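Local coordinates for outer membrane protein Omp121 (Bacteroides thetaiotaomicron, PDB 5FQ8) that probably imports nutrients across the bacterial outer membrane as a TonB-dependent beta-barrel transporter, and binds calcium and magnesium ions, at residues B[368-373]-B[416-421]; B[460-465]-B[525-530]; B[764-769]-B[897-902]. One frame throughout, in Å; residues are numbered along the deposited sequence.

Contact 1. Residues B[368-373]-B[416-421]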
loop_
_atom_site.group_PDB
_atom_site.type_symbol
_atom_site.label_atom_id
_atom_site.label_comp_id
_atom_site.label_asym_id
_atom_site.label_seq_id
_atom_site.Cartn_x
_atom_site.Cartn_y
_atom_site.Cartn_z
ATOM N N PRO B 368 -9.675 -10.888 -24.926
ATOM C CA PRO B 368 -8.541 -9.965 -25.037
ATOM C C PRO B 368 -8.952 -8.522 -25.068
ATOM O O PRO B 368 -8.201 -7.660 -24.607
ATOM C CB PRO B 368 -7.887 -10.374 -26.360
ATOM C CG PRO B 368 -8.411 -11.720 -26.665
ATOM C CD PRO B 368 -9.792 -11.740 -26.115
ATOM N N TYR B 369 -10.121 -8.221 -25.610
ATOM C CA TYR B 369 -10.548 -6.835 -25.637
ATOM C C TYR B 369 -10.980 -6.361 -24.264
ATOM O O TYR B 369 -10.893 -5.165 -23.975
ATOM C CB TYR B 369 -11.675 -6.657 -26.640
ATOM C CG TYR B 369 -11.289 -6.930 -28.077
ATOM C CD1 TYR B 369 -10.712 -5.945 -28.854
ATOM C CD2 TYR B 369 -11.523 -8.163 -28.654
ATOM C CE1 TYR B 369 -10.380 -6.180 -30.155
ATOM C CE2 TYR B 369 -11.193 -8.407 -29.954
ATOM C CZ TYR B 369 -10.622 -7.411 -30.706
ATOM O OH TYR B 369 -10.294 -7.659 -32.017
ATOM N N TYR B 370 -11.451 -7.269 -23.405
ATOM C CA TYR B 370 -11.701 -6.894 -22.022
ATOM C C TYR B 370 -10.401 -6.532 -21.326
ATOM O O TYR B 370 -10.309 -5.494 -20.672
ATOM C CB TYR B 370 -12.420 -8.024 -21.269
ATOM C CG TYR B 370 -12.824 -7.604 -19.874
ATOM C CD1 TYR B 370 -11.918 -7.646 -18.823
ATOM C CD2 TYR B 370 -14.099 -7.128 -19.618
ATOM C CE1 TYR B 370 -12.268 -7.234 -17.568
ATOM C CE2 TYR B 370 -14.459 -6.715 -18.353
ATOM C CZ TYR B 370 -13.539 -6.772 -17.339
ATOM O OH TYR B 370 -13.892 -6.356 -16.090
ATOM N N ILE B 371 -9.382 -7.376 -21.458
ATOM C CA ILE B 371 -8.138 -7.144 -20.731
ATOM C C ILE B 371 -7.526 -5.807 -21.123
ATOM O O ILE B 371 -7.024 -5.069 -20.270
ATOM C CB ILE B 371 -7.152 -8.301 -20.963
ATOM C CG1 ILE B 371 -7.790 -9.625 -20.566
ATOM C CG2 ILE B 371 -5.906 -8.082 -20.170
ATOM C CD1 ILE B 371 -6.925 -10.825 -20.848
ATOM N N LEU B 372 -7.570 -5.469 -22.416
ATOM C CA LEU B 372 -6.978 -4.219 -22.888
ATOM C C LEU B 372 -7.800 -3.008 -22.479
ATOM O O LEU B 372 -7.245 -1.942 -22.193
ATOM C CB LEU B 372 -6.828 -4.247 -24.407
ATOM C CG LEU B 372 -5.784 -5.142 -25.055
ATOM C CD1 LEU B 372 -6.187 -5.351 -26.467
ATOM C CD2 LEU B 372 -4.438 -4.499 -24.989
ATOM N N ASN B 373 -9.113 -3.158 -22.430
ATOM C CA ASN B 373 -10.005 -2.074 -22.067
ATOM C C ASN B 373 -10.174 -1.879 -20.566
ATOM O O ASN B 373 -10.713 -0.850 -20.165
ATOM C CB ASN B 373 -11.371 -2.318 -22.689
ATOM C CG ASN B 373 -11.505 -1.679 -24.033
ATOM O OD1 ASN B 373 -11.113 -0.536 -24.223
ATOM N ND2 ASN B 373 -12.056 -2.412 -24.985
ATOM N N GLY B 416 -3.185 -1.681 -12.252
ATOM C CA GLY B 416 -4.414 -2.135 -11.630
ATOM C C GLY B 416 -5.144 -3.145 -12.481
ATOM O O GLY B 416 -5.016 -3.156 -13.705
ATOM N N LYS B 417 -5.931 -3.986 -11.825
ATOM C CA LYS B 417 -6.767 -4.978 -12.473
ATOM C C LYS B 417 -8.049 -5.149 -11.675
ATOM O O LYS B 417 -8.033 -5.030 -10.447
ATOM C CB LYS B 417 -6.043 -6.319 -12.599
ATOM C CG LYS B 417 -5.559 -6.945 -11.325
ATOM C CD LYS B 417 -4.532 -7.996 -11.656
ATOM C CE LYS B 417 -4.301 -8.957 -10.519
ATOM N NZ LYS B 417 -5.497 -9.813 -10.274
ATOM N N PRO B 418 -9.164 -5.451 -12.337
ATOM C CA PRO B 418 -10.460 -5.412 -11.662
ATOM C C PRO B 418 -10.666 -6.585 -10.726
ATOM O O PRO B 418 -9.977 -7.603 -10.773
ATOM C CB PRO B 418 -11.467 -5.471 -12.812
ATOM C CG PRO B 418 -10.697 -5.312 -14.046
ATOM C CD PRO B 418 -9.317 -5.778 -13.756
ATOM N N ASN B 419 -11.660 -6.419 -9.863
ATOM C CA ASN B 419 -12.180 -7.497 -9.038
ATOM C C ASN B 419 -13.061 -8.341 -9.936
ATOM O O ASN B 419 -14.287 -8.220 -9.945
ATOM C CB ASN B 419 -12.959 -6.946 -7.859
ATOM C CG ASN B 419 -13.268 -7.992 -6.836
ATOM O OD1 ASN B 419 -13.739 -9.067 -7.157
ATOM N ND2 ASN B 419 -12.979 -7.688 -5.596
ATOM N N LEU B 420 -12.408 -9.203 -10.711
ATOM C CA LEU B 420 -13.135 -10.071 -11.625
ATOM C C LEU B 420 -14.087 -10.998 -10.880
ATOM O O LEU B 420 -15.178 -11.307 -11.378
ATOM C CB LEU B 420 -12.145 -10.870 -12.461
ATOM C CG LEU B 420 -11.203 -10.076 -13.361
ATOM C CD1 LEU B 420 -10.169 -10.995 -13.901
ATOM C CD2 LEU B 420 -11.956 -9.432 -14.496
ATOM N N TYR B 421 -13.706 -11.433 -9.676
ATOM C CA TYR B 421 -14.572 -12.320 -8.909
ATOM C C TYR B 421 -15.882 -11.635 -8.552
ATOM O O TYR B 421 -16.964 -12.186 -8.777
ATOM C CB TYR B 421 -13.862 -12.803 -7.648
ATOM C CG TYR B 421 -14.634 -13.854 -6.886
ATOM C CD1 TYR B 421 -14.518 -15.186 -7.210
ATOM C CD2 TYR B 421 -15.486 -13.510 -5.857
ATOM C CE1 TYR B 421 -15.208 -16.146 -6.537
ATOM C CE2 TYR B 421 -16.192 -14.471 -5.177
ATOM C CZ TYR B 421 -16.047 -15.791 -5.526
ATOM O OH TYR B 421 -16.732 -16.772 -4.854
#
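Tyr370 reaches out from helix 368-374 toward Pro418 and Leu420, which stand where strand 398-417 gives way to helix 420-424. Its CB and the near half of the ring stay back from both. With CG anti to the backbone N (chi1 -174°), the ring extends away from its own helix, and the first atom to meet anything across the contact is Tyr370 CE1, 3.8 Å from Leu420 CD2. Beyond it the phenol oxygen lies beside the same methyl branch, with Tyr370 OH 4.0 Å from Leu420 CD2, and the proline ring comes up as well, Pro418 CG standing 3.9 Å from Tyr370 OH. The tyrosine and its two partners run past each other in opposite directions; the ring's outer carbon and the phenol oxygen touch only carbons here, in van der Waals contact. The polar tip is satisfied elsewhere, in a hydrogen bond with Tyr424 OH. Asn419, the N-cap of helix 420-424, turns away from the tyrosine and bonds through OD1 to Ala422 N. Tyr375 packs on both Pro418 and Leu420, while helix 330-335 meets helix 368-374 through Ile371 and Leu372, so the contact joins short helices at one end of barrel strands 376-394 and 398-417.

Contact 2. Residues B[460-465]-B[525-530]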
loop_
_atom_site.group_PDB
_atom_site.type_symbol
_atom_site.label_atom_id
_atom_site.label_comp_id
_atom_site.label_asym_id
_atom_site.label_seq_id
_atom_site.Cartn_x
_atom_site.Cartn_y
_atom_site.Cartn_z
ATOM N N ASP B 460 34.181 16.745 -12.220
ATOM C CA ASP B 460 35.531 16.568 -12.711
ATOM C C ASP B 460 36.281 17.879 -12.602
ATOM O O ASP B 460 35.765 18.932 -12.985
ATOM C CB ASP B 460 35.526 16.070 -14.148
ATOM C CG ASP B 460 35.050 14.651 -14.261
ATOM O OD1 ASP B 460 35.880 13.728 -14.100
ATOM O OD2 ASP B 460 33.845 14.462 -14.505
ATOM N N ILE B 461 37.483 17.814 -12.048
ATOM C CA ILE B 461 38.428 18.921 -12.049
ATOM C C ILE B 461 39.674 18.423 -12.758
ATOM O O ILE B 461 40.199 17.363 -12.410
ATOM C CB ILE B 461 38.748 19.398 -10.626
ATOM C CG1 ILE B 461 37.471 19.767 -9.905
ATOM C CG2 ILE B 461 39.625 20.603 -10.645
ATOM C CD1 ILE B 461 37.702 20.092 -8.463
ATOM N N MET B 462 40.127 19.163 -13.764
ATOM C CA MET B 462 41.205 18.705 -14.627
ATOM C C MET B 462 42.179 19.834 -14.913
ATOM O O MET B 462 41.849 21.013 -14.812
ATOM C CB MET B 462 40.676 18.175 -15.960
ATOM C CG MET B 462 39.580 17.163 -15.841
ATOM S SD MET B 462 38.843 16.870 -17.426
ATOM C CE MET B 462 37.671 15.612 -17.045
ATOM N N VAL B 463 43.386 19.452 -15.310
ATOM C CA VAL B 463 44.356 20.396 -15.846
ATOM C C VAL B 463 45.039 19.750 -17.043
ATOM O O VAL B 463 45.556 18.633 -16.949
ATOM C CB VAL B 463 45.384 20.835 -14.789
ATOM C CG1 VAL B 463 46.021 19.638 -14.144
ATOM C CG2 VAL B 463 46.434 21.710 -15.416
ATOM N N ASN B 464 45.022 20.445 -18.174
ATOM C CA ASN B 464 45.624 19.951 -19.400
ATOM C C ASN B 464 46.864 20.764 -19.738
ATOM O O ASN B 464 46.941 21.960 -19.446
ATOM C CB ASN B 464 44.639 20.008 -20.565
ATOM C CG ASN B 464 45.147 19.276 -21.784
ATOM O OD1 ASN B 464 45.646 19.887 -22.725
ATOM N ND2 ASN B 464 45.045 17.955 -21.764
ATOM N N PHE B 465 47.832 20.098 -20.361
ATOM C CA PHE B 465 49.086 20.725 -20.758
ATOM C C PHE B 465 49.444 20.239 -22.149
ATOM O O PHE B 465 49.612 19.039 -22.349
ATOM C CB PHE B 465 50.188 20.390 -19.761
ATOM C CG PHE B 465 51.547 20.788 -20.202
ATOM C CD1 PHE B 465 51.810 22.081 -20.590
ATOM C CD2 PHE B 465 52.577 19.873 -20.194
ATOM C CE1 PHE B 465 53.078 22.455 -20.977
ATOM C CE2 PHE B 465 53.844 20.235 -20.582
ATOM C CZ PHE B 465 54.097 21.531 -20.976
ATOM N N GLY B 525 38.102 9.451 -7.576
ATOM C CA GLY B 525 39.313 8.996 -8.228
ATOM C C GLY B 525 40.198 10.139 -8.669
ATOM O O GLY B 525 39.758 11.287 -8.792
ATOM N N VAL B 526 41.459 9.808 -8.907
ATOM C CA VAL B 526 42.406 10.719 -9.530
ATOM C C VAL B 526 43.009 10.006 -10.729
ATOM O O VAL B 526 43.252 8.799 -10.673
ATOM C CB VAL B 526 43.489 11.169 -8.533
ATOM C CG1 VAL B 526 44.055 9.981 -7.805
ATOM C CG2 VAL B 526 44.578 11.932 -9.252
ATOM N N PHE B 527 43.216 10.733 -11.825
ATOM C CA PHE B 527 43.660 10.091 -13.053
ATOM C C PHE B 527 44.616 10.986 -13.825
ATOM O O PHE B 527 44.629 12.206 -13.668
ATOM C CB PHE B 527 42.484 9.695 -13.948
ATOM C CG PHE B 527 41.606 10.842 -14.332
ATOM C CD1 PHE B 527 40.554 11.230 -13.522
ATOM C CD2 PHE B 527 41.818 11.523 -15.504
ATOM C CE1 PHE B 527 39.735 12.275 -13.867
ATOM C CE2 PHE B 527 41.001 12.569 -15.851
ATOM C CZ PHE B 527 39.953 12.945 -15.025
ATOM N N GLY B 528 45.410 10.346 -14.672
ATOM C CA GLY B 528 46.317 11.050 -15.560
ATOM C C GLY B 528 46.416 10.344 -16.898
ATOM O O GLY B 528 46.292 9.120 -16.990
ATOM N N GLN B 529 46.649 11.135 -17.945
ATOM C CA GLN B 529 46.660 10.625 -19.315
ATOM C C GLN B 529 47.731 11.356 -20.109
ATOM O O GLN B 529 47.574 12.537 -20.421
ATOM C CB GLN B 529 45.286 10.792 -19.956
ATOM C CG GLN B 529 45.180 10.250 -21.337
ATOM C CD GLN B 529 43.747 10.107 -21.765
ATOM O OE1 GLN B 529 42.877 9.868 -20.942
ATOM N NE2 GLN B 529 43.488 10.271 -23.053
ATOM N N PHE B 530 48.808 10.659 -20.446
ATOM C CA PHE B 530 49.946 11.254 -21.137
ATOM C C PHE B 530 49.919 10.906 -22.618
ATOM O O PHE B 530 49.974 9.729 -22.979
ATOM C CB PHE B 530 51.255 10.775 -20.521
ATOM C CG PHE B 530 52.469 11.421 -21.110
ATOM C CD1 PHE B 530 52.726 12.761 -20.895
ATOM C CD2 PHE B 530 53.370 10.684 -21.858
ATOM C CE1 PHE B 530 53.854 13.360 -21.419
ATOM C CE2 PHE B 530 54.500 11.274 -22.382
ATOM C CZ PHE B 530 54.742 12.618 -22.164
#
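Phe527 meets Met462 and Asp460 in a next-nearest-strand contact of the TonB-dependent beta-barrel: strand 472-495 lies between strands 446-469 and 513-534 and pairs antiparallel with each. The two outer strands therefore run in the same direction, and their closest CA atoms, Met462 CA and Phe527 CA, are still 9.1 Å apart. Side chains have to bridge the middle strand. Asp460 and Met462 also rest on it, against Asn481 and Leu477. This is probably the inner face of the barrel wall, since Phe527 also touches Leu152 of the plug domain, whereas the intervening Ile461 contacts the bound 3-decanoyloxypropyl decanoate and so looks toward lipid. Phe527 CG sits between the backbone N and the carbonyl carbon, a crowded position (chi1 58°), and from there its ring stretches toward the far strand. Arg545 of strand 538-549 packs against the same side chain. Met462 is extended beyond CG and sends its terminal methyl to the ring edge, near the ring plane. Asp460 approaches at about a right angle, its carboxylate plane turned 70° from the ring, in a loose contact that is no more than van der Waals. The outer rim of the ring does all the touching: Phe527 CZ lies 4.0 Å from Met462 CE, and Phe527 CE1 lies 4.1 Å from Asp460 OD1.

Contact 3. Residues B[764-769]-B[897-902]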
loop_
_atom_site.group_PDB
_atom_site.type_symbol
_atom_site.label_atom_id
_atom_site.label_comp_id
_atom_site.label_asym_id
_atom_site.label_seq_id
_atom_site.Cartn_x
_atom_site.Cartn_y
_atom_site.Cartn_z
ATOM N N PHE B 764 22.385 -23.153 -21.765
ATOM C CA PHE B 764 21.033 -23.635 -21.509
ATOM C C PHE B 764 21.048 -25.115 -21.181
ATOM O O PHE B 764 21.775 -25.886 -21.806
ATOM C CB PHE B 764 20.124 -23.441 -22.710
ATOM C CG PHE B 764 19.552 -22.083 -22.831
ATOM C CD1 PHE B 764 18.351 -21.777 -22.243
ATOM C CD2 PHE B 764 20.201 -21.121 -23.563
ATOM C CE1 PHE B 764 17.809 -20.542 -22.370
ATOM C CE2 PHE B 764 19.667 -19.895 -23.710
ATOM C CZ PHE B 764 18.461 -19.594 -23.106
ATOM N N LYS B 765 20.228 -25.501 -20.205
ATOM C CA LYS B 765 19.887 -26.889 -19.935
ATOM C C LYS B 765 18.380 -27.050 -20.045
ATOM O O LYS B 765 17.627 -26.164 -19.664
ATOM C CB LYS B 765 20.358 -27.316 -18.558
ATOM C CG LYS B 765 21.846 -27.395 -18.392
ATOM C CD LYS B 765 22.192 -27.904 -17.031
ATOM C CE LYS B 765 23.676 -28.061 -16.849
ATOM N NZ LYS B 765 23.993 -28.614 -15.507
ATOM N N ALA B 766 17.942 -28.177 -20.584
ATOM C CA ALA B 766 16.519 -28.409 -20.774
ATOM C C ALA B 766 16.271 -29.904 -20.859
ATOM O O ALA B 766 17.185 -30.682 -21.119
ATOM C CB ALA B 766 16.012 -27.692 -22.023
ATOM N N GLN B 767 15.026 -30.304 -20.628
ATOM C CA GLN B 767 14.721 -31.729 -20.564
ATOM C C GLN B 767 14.697 -32.330 -21.966
ATOM O O GLN B 767 13.976 -31.860 -22.846
ATOM C CB GLN B 767 13.405 -32.000 -19.829
ATOM C CG GLN B 767 12.148 -31.443 -20.431
ATOM C CD GLN B 767 10.939 -32.313 -20.178
ATOM O OE1 GLN B 767 11.002 -33.259 -19.421
ATOM N NE2 GLN B 767 9.835 -31.999 -20.825
ATOM N N VAL B 768 15.513 -33.358 -22.163
ATOM C CA VAL B 768 15.563 -34.139 -23.382
ATOM C C VAL B 768 15.066 -35.533 -23.051
ATOM O O VAL B 768 14.980 -35.915 -21.887
ATOM C CB VAL B 768 16.986 -34.180 -23.972
ATOM C CG1 VAL B 768 17.881 -34.983 -23.079
ATOM C CG2 VAL B 768 16.989 -34.717 -25.412
ATOM N N ALA B 769 14.715 -36.289 -24.083
ATOM C CA ALA B 769 14.226 -37.630 -23.831
ATOM C C ALA B 769 15.373 -38.615 -23.692
ATOM O O ALA B 769 16.496 -38.370 -24.128
ATOM C CB ALA B 769 13.282 -38.086 -24.928
ATOM N N CYS B 897 12.576 -28.695 -26.989
ATOM C CA CYS B 897 11.881 -28.255 -28.193
ATOM C C CYS B 897 11.661 -26.761 -28.199
ATOM O O CYS B 897 11.595 -26.146 -29.266
ATOM C CB CYS B 897 10.543 -28.967 -28.312
ATOM S SG CYS B 897 9.465 -28.350 -29.581
ATOM N N PHE B 898 11.567 -26.152 -27.029
ATOM C CA PHE B 898 11.158 -24.767 -26.939
ATOM C C PHE B 898 12.323 -23.825 -26.761
ATOM O O PHE B 898 12.107 -22.626 -26.619
ATOM C CB PHE B 898 10.150 -24.606 -25.813
ATOM C CG PHE B 898 8.954 -25.492 -25.965
ATOM C CD1 PHE B 898 8.118 -25.358 -27.050
ATOM C CD2 PHE B 898 8.685 -26.464 -25.039
ATOM C CE1 PHE B 898 7.034 -26.167 -27.205
ATOM C CE2 PHE B 898 7.599 -27.271 -25.175
ATOM C CZ PHE B 898 6.767 -27.132 -26.260
ATOM N N LEU B 899 13.545 -24.329 -26.779
ATOM C CA LEU B 899 14.686 -23.498 -27.120
ATOM C C LEU B 899 14.733 -23.343 -28.632
ATOM O O LEU B 899 14.760 -24.338 -29.364
ATOM C CB LEU B 899 15.968 -24.113 -26.587
ATOM C CG LEU B 899 16.047 -24.062 -25.075
ATOM C CD1 LEU B 899 17.181 -24.889 -24.592
ATOM C CD2 LEU B 899 16.227 -22.641 -24.642
ATOM N N VAL B 900 14.727 -22.095 -29.097
ATOM C CA VAL B 900 14.551 -21.760 -30.502
ATOM C C VAL B 900 15.786 -21.038 -31.021
ATOM O O VAL B 900 16.416 -20.263 -30.296
ATOM C CB VAL B 900 13.287 -20.906 -30.676
ATOM C CG1 VAL B 900 13.258 -20.245 -32.021
ATOM C CG2 VAL B 900 12.084 -21.777 -30.479
ATOM N N ASP B 901 16.126 -21.302 -32.283
ATOM C CA ASP B 901 17.298 -20.706 -32.908
ATOM C C ASP B 901 17.175 -19.187 -32.976
ATOM O O ASP B 901 16.166 -18.650 -33.432
ATOM C CB ASP B 901 17.474 -21.298 -34.308
ATOM C CG ASP B 901 18.848 -21.050 -34.895
ATOM O OD1 ASP B 901 19.443 -19.984 -34.651
ATOM O OD2 ASP B 901 19.330 -21.933 -35.628
ATOM N N LYS B 902 18.232 -18.504 -32.549
ATOM C CA LYS B 902 18.303 -17.055 -32.451
ATOM C C LYS B 902 18.585 -16.388 -33.789
ATOM O O LYS B 902 18.453 -15.169 -33.895
ATOM C CB LYS B 902 19.398 -16.682 -31.449
ATOM C CG LYS B 902 19.009 -15.772 -30.315
ATOM C CD LYS B 902 20.166 -15.625 -29.340
ATOM C CE LYS B 902 20.170 -14.273 -28.619
ATOM N NZ LYS B 902 18.822 -13.887 -28.122
#
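Leu899 divides its two methyls between Phe764 and Ala766. CD2 lies over one face of the Phe764 ring as a CH-pi contact, 3.7 Å from the ring centroid and 28° off the normal, displaced toward the CD1-CE1 rim; the nearest ring atom is Phe764 CD1, 3.3 Å from Leu899 CD2. The other branch serves the backbone side of the phenylalanine, with Leu899 CD1 3.8 Å from Phe764 CB and 4.0 Å from Ala766 CB. Holding CG anti to its carbonyl carbon (chi1 -69°), the leucine presents both methyls to the strand opposite, where Phe764 and Ala766, two residues apart, both point their CB atoms toward it. Val828 of strand 828-831 touches Phe764 and Leu899 alike, and Cys795 packs on the leucine. Further out, strand 763-766 belongs to a small antiparallel sheet carried on the long connection between barrel strands 716-731 and 802-812; backbone bonds to Ser752 on one flank and to Gly793 and Cys795 on the other fix its position. Leu899 opens barrel strand 899-915, just after a 3-10 turn. The backbone bond between Gln767 and Ser896 brings the two chain portions together beside the apolar cluster. An alanine in place of Phe764 would probably leave Leu899 CD2 without its aromatic face and open a gap beside Val828. With only carbons meeting, the side-chain part of this junction probably rests on dispersion and exclusion of water, with a modest directional element from the methyl over the ring.

Following the chain from the N terminus, past the plug, the three contacts close one after another; none nests in or crosses another. Contact 1 closes 42 residues, nearly all of them the barrel hairpin of strands 376-394 and 398-417, whose flanking helices it joins. Strand 446-469, next to 398-417 in the barrel, then leads to contact 2, on the opposite side of the chain's centre, the centres of the two contacts about 58 Å apart; it spans strand 472-495 and ties second neighbours of the wall. Contact 3 closes the longest loop, 127 residues, and attaches the small sheet of the connection between strands 716-731 and 802-812 to the start of strand 899-915. The barrel is what all three share.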